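Local coordinates for protein Cap5O (Staphylococcus aureus, PDB 3OJO) that is a UDP-N-acetyl-mannosamine dehydrogenase that binds NAD and takes part in the biosynthesis of capsular polysaccharide, at residues A300-V303 and D304-Q308; Y419-Y422 and G423-F426. All coordinates share one frame; numbering follows the deposited sequence.

Contact 1: A300-V303 and D304-Q308; sequences AYVV and DTTKQ
Y301 and T305 sit one helical turn apart and meet twice, through a backbone carbonyl and through the tyrosine ring. The T305 hydroxyl turns back along the helix: OG1 lies beside its own backbone N (chi1 -53°), which brings it 2.7 Å from Y301 O as a hydrogen-bond donor. T305 N is bonded to the same oxygen at 3.1 Å, and the two donors arrive from opposite faces of the carbonyl plane. That hydroxyl also stands over one face of the Y301 ring, near its rim, with OG1 4.0 Å from CE2.

T306 repeats the gesture on the next carbonyl. Its OG1 gives a 2.9 Å bond to V302 O but comes from above the carbonyl plane, 42° out of it, whereas T306 N bonds the same oxygen at 2.8 Å, much nearer the plane. D304 N to A300 O and K307 N to V303 O complete the helical run, the latter almost straight, with an N-H...O angle of 171°. The aliphatic part of K307, itself exposed, passes V303, with CG lying 3.3 Å from V303 O. V302 and V303 face I340 of helix 336-346, and V302 and T306 also touch L379 of strand 377-380, so this part of helix 286-312 packs against the UDP-binding domain.

Both threonines are buried, and returning their hydroxyls to the preceding turn gives each an acceptor within its own helix, so Y301 O and V302 O are each gripped by two donors.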
# COMPACT_ATOMS: atom_id res chain seq x y z
N ALA B 300 -22.51 1.72 1.63
CA ALA B 300 -23.38 1.60 2.81
C ALA B 300 -22.96 2.57 3.94
O ALA B 300 -23.83 3.12 4.63
CB ALA B 300 -23.40 0.16 3.32
N TYR B 301 -21.64 2.79 4.10
CA TYR B 301 -21.08 3.73 5.08
C TYR B 301 -21.51 5.17 4.75
O TYR B 301 -21.86 5.92 5.66
CB TYR B 301 -19.53 3.60 5.15
CG TYR B 301 -18.87 4.57 6.11
CD1 TYR B 301 -18.82 4.31 7.47
CD2 TYR B 301 -18.36 5.79 5.65
CE1 TYR B 301 -18.27 5.23 8.36
CE2 TYR B 301 -17.80 6.70 6.53
CZ TYR B 301 -17.75 6.42 7.88
OH TYR B 301 -17.20 7.34 8.73
N VAL B 302 -21.48 5.54 3.46
CA VAL B 302 -21.89 6.85 2.94
C VAL B 302 -23.42 7.01 3.16
O VAL B 302 -23.86 8.05 3.65
CB VAL B 302 -21.46 7.04 1.46
CG1 VAL B 302 -22.11 8.25 0.80
CG2 VAL B 302 -19.94 7.13 1.35
N VAL B 303 -24.20 5.96 2.83
CA VAL B 303 -25.65 5.92 3.00
C VAL B 303 -26.03 6.11 4.50
O VAL B 303 -26.87 6.96 4.81
CB VAL B 303 -26.29 4.66 2.34
CG1 VAL B 303 -27.76 4.48 2.72
CG2 VAL B 303 -26.14 4.69 0.81
N ASP B 304 -25.36 5.38 5.41
CA ASP B 304 -25.59 5.48 6.85
C ASP B 304 -25.26 6.88 7.37
O ASP B 304 -25.99 7.41 8.21
CB ASP B 304 -24.78 4.40 7.61
CG ASP B 304 -24.56 4.70 9.09
OD1 ASP B 304 -25.55 4.63 9.87
OD2 ASP B 304 -23.40 5.05 9.46
N THR B 305 -24.19 7.50 6.84
CA THR B 305 -23.79 8.87 7.21
C THR B 305 -24.85 9.87 6.70
O THR B 305 -25.20 10.81 7.43
CB THR B 305 -22.37 9.16 6.72
OG1 THR B 305 -21.50 8.13 7.20
CG2 THR B 305 -21.87 10.50 7.17
N THR B 306 -25.36 9.65 5.47
CA THR B 306 -26.38 10.47 4.83
C THR B 306 -27.67 10.43 5.66
O THR B 306 -28.19 11.49 6.01
CB THR B 306 -26.53 10.04 3.34
OG1 THR B 306 -25.31 10.32 2.65
CG2 THR B 306 -27.69 10.74 2.62
N LYS B 307 -28.14 9.21 6.00
CA LYS B 307 -29.34 8.96 6.83
C LYS B 307 -29.30 9.77 8.14
O LYS B 307 -30.31 10.34 8.54
CB LYS B 307 -29.51 7.46 7.12
CG LYS B 307 -29.99 6.65 5.92
CD LYS B 307 -30.70 5.37 6.32
CE LYS B 307 -29.79 4.17 6.45
NZ LYS B 307 -30.53 2.97 6.92
N GLN B 308 -28.11 9.86 8.77
CA GLN B 308 -27.87 10.62 10.00
C GLN B 308 -27.93 12.13 9.79
O GLN B 308 -28.39 12.84 10.69
CB GLN B 308 -26.54 10.22 10.63
CG GLN B 308 -26.58 8.87 11.34
CD GLN B 308 -25.20 8.40 11.75
OE1 GLN B 308 -24.73 7.34 11.31
NE2 GLN B 308 -24.53 9.16 12.59

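Contact 2: Y419-Y422 and G423-F426; sequences YYNY and GNIF
With CG beside its backbone N (chi1 -58°), the Y420 side chain leans over the turn that follows, while I425 sets CG1 anti to its own N (chi1 -168°) and the bend at its second torsion then brings CD1 to Y420. The two side chains cross at about a right angle, and I425 CD1 packs 3.7 Å from Y420 CB. At the edge of the Y420 ring, in its plane, lies the backbone oxygen of N424, 3.7 Å from CD2. Between these residues the chain reverses through N421 to N424. Here I425 N makes a weak hydrogen bond of 3.3 Å to N421 O, its N-H...O angle only 122°, and I425 CB also lies 3.2 Å from N421 O.

The tyrosines on either side of Y420 and N421 find their polar partners elsewhere in the chain: Y419 OH is hydrogen-bonded to D405 OD2, and Y422 OH to G262 O. The Y420 ring also meets F428 edge-to-face, and the backbone of Y420 is hydrogen-bonded to I403 and D405. This is the compact turn leaving strand 418-420, an outermost strand of the five-stranded parallel sheet of the Rossmann-like UDP-binding domain found in UDP-glucose/GDP-mannose dehydrogenases.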
# COMPACT_ATOMS: atom_id res chain seq x y z
N TYR B 419 -19.81 23.14 4.66
CA TYR B 419 -19.04 22.14 3.92
C TYR B 419 -18.35 21.08 4.79
O TYR B 419 -17.54 21.40 5.66
CB TYR B 419 -18.02 22.80 2.97
CG TYR B 419 -17.15 21.81 2.23
CD1 TYR B 419 -15.88 21.47 2.71
CD2 TYR B 419 -17.59 21.19 1.07
CE1 TYR B 419 -15.09 20.53 2.06
CE2 TYR B 419 -16.80 20.25 0.40
CZ TYR B 419 -15.56 19.92 0.90
OH TYR B 419 -14.77 19.02 0.25
N TYR B 420 -18.61 19.81 4.47
CA TYR B 420 -18.01 18.68 5.16
C TYR B 420 -17.25 17.74 4.22
O TYR B 420 -17.58 17.59 3.05
CB TYR B 420 -19.04 17.91 6.00
CG TYR B 420 -19.75 18.76 7.04
CD1 TYR B 420 -20.89 19.50 6.72
CD2 TYR B 420 -19.32 18.78 8.37
CE1 TYR B 420 -21.55 20.26 7.67
CE2 TYR B 420 -19.99 19.53 9.33
CZ TYR B 420 -21.10 20.27 8.98
OH TYR B 420 -21.76 21.03 9.91
N ASN B 421 -16.20 17.13 4.79
CA ASN B 421 -15.23 16.19 4.22
C ASN B 421 -15.43 14.86 4.94
O ASN B 421 -16.31 14.74 5.78
CB ASN B 421 -13.83 16.68 4.68
CG ASN B 421 -13.05 17.49 3.70
OD1 ASN B 421 -13.26 17.41 2.49
ND2 ASN B 421 -12.06 18.20 4.21
N TYR B 422 -14.50 13.93 4.73
CA TYR B 422 -14.40 12.70 5.50
C TYR B 422 -13.59 13.08 6.74
O TYR B 422 -13.67 12.43 7.78
CB TYR B 422 -13.67 11.64 4.69
CG TYR B 422 -14.55 10.66 3.96
CD1 TYR B 422 -15.68 10.12 4.57
CD2 TYR B 422 -14.19 10.16 2.72
CE1 TYR B 422 -16.45 9.16 3.93
CE2 TYR B 422 -14.96 9.20 2.07
CZ TYR B 422 -16.09 8.70 2.68
OH TYR B 422 -16.85 7.76 2.04
N GLY B 423 -12.82 14.15 6.62
CA GLY B 423 -12.00 14.71 7.68
C GLY B 423 -12.78 15.38 8.79
O GLY B 423 -12.30 15.38 9.91
N ASN B 424 -13.96 15.94 8.53
CA ASN B 424 -14.69 16.65 9.60
C ASN B 424 -16.17 16.33 9.73
O ASN B 424 -16.86 17.03 10.46
CB ASN B 424 -14.51 18.16 9.43
CG ASN B 424 -15.01 18.69 8.10
OD1 ASN B 424 -14.34 19.46 7.43
ND2 ASN B 424 -16.16 18.23 7.65
N ILE B 425 -16.65 15.30 9.01
CA ILE B 425 -18.07 14.94 9.06
C ILE B 425 -18.61 14.65 10.50
O ILE B 425 -19.77 14.98 10.78
CB ILE B 425 -18.49 13.92 7.96
CG1 ILE B 425 -20.03 13.74 7.84
CG2 ILE B 425 -17.77 12.58 8.08
CD1 ILE B 425 -20.80 14.98 7.37
N PHE B 426 -17.74 14.15 11.40
CA PHE B 426 -18.07 13.85 12.80
C PHE B 426 -18.54 15.10 13.61
O PHE B 426 -19.19 14.94 14.64
CB PHE B 426 -16.87 13.17 13.51
CG PHE B 426 -15.59 13.98 13.48
CD1 PHE B 426 -15.35 14.96 14.43
CD2 PHE B 426 -14.64 13.76 12.49
CE1 PHE B 426 -14.18 15.72 14.39
CE2 PHE B 426 -13.46 14.50 12.46
CZ PHE B 426 -13.24 15.48 13.40

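Contacts 1 and 2 lie with centres about 13 Å apart and touch directly: V302 CG2 packs 3.2 Å from Y422 OH, T305 CG2 lies 3.8 Å from I425 CG1, and Y301 CE2 lies 3.8 Å from Y422 CE1. The turn after strand 418-420 is thus laid against helix 286-312. Each contact mixes buried and partly exposed residues, though A300 and K307 of contact 1 are exposed. Regular helical bonds, two of them doubled by threonine hydroxyls, hold 300-308, whereas one weak backbone bond and apolar packing close 419-426. Both also touch helix 208-238, contact 1 through Y301 and contact 2 through Y422, I425 and F426.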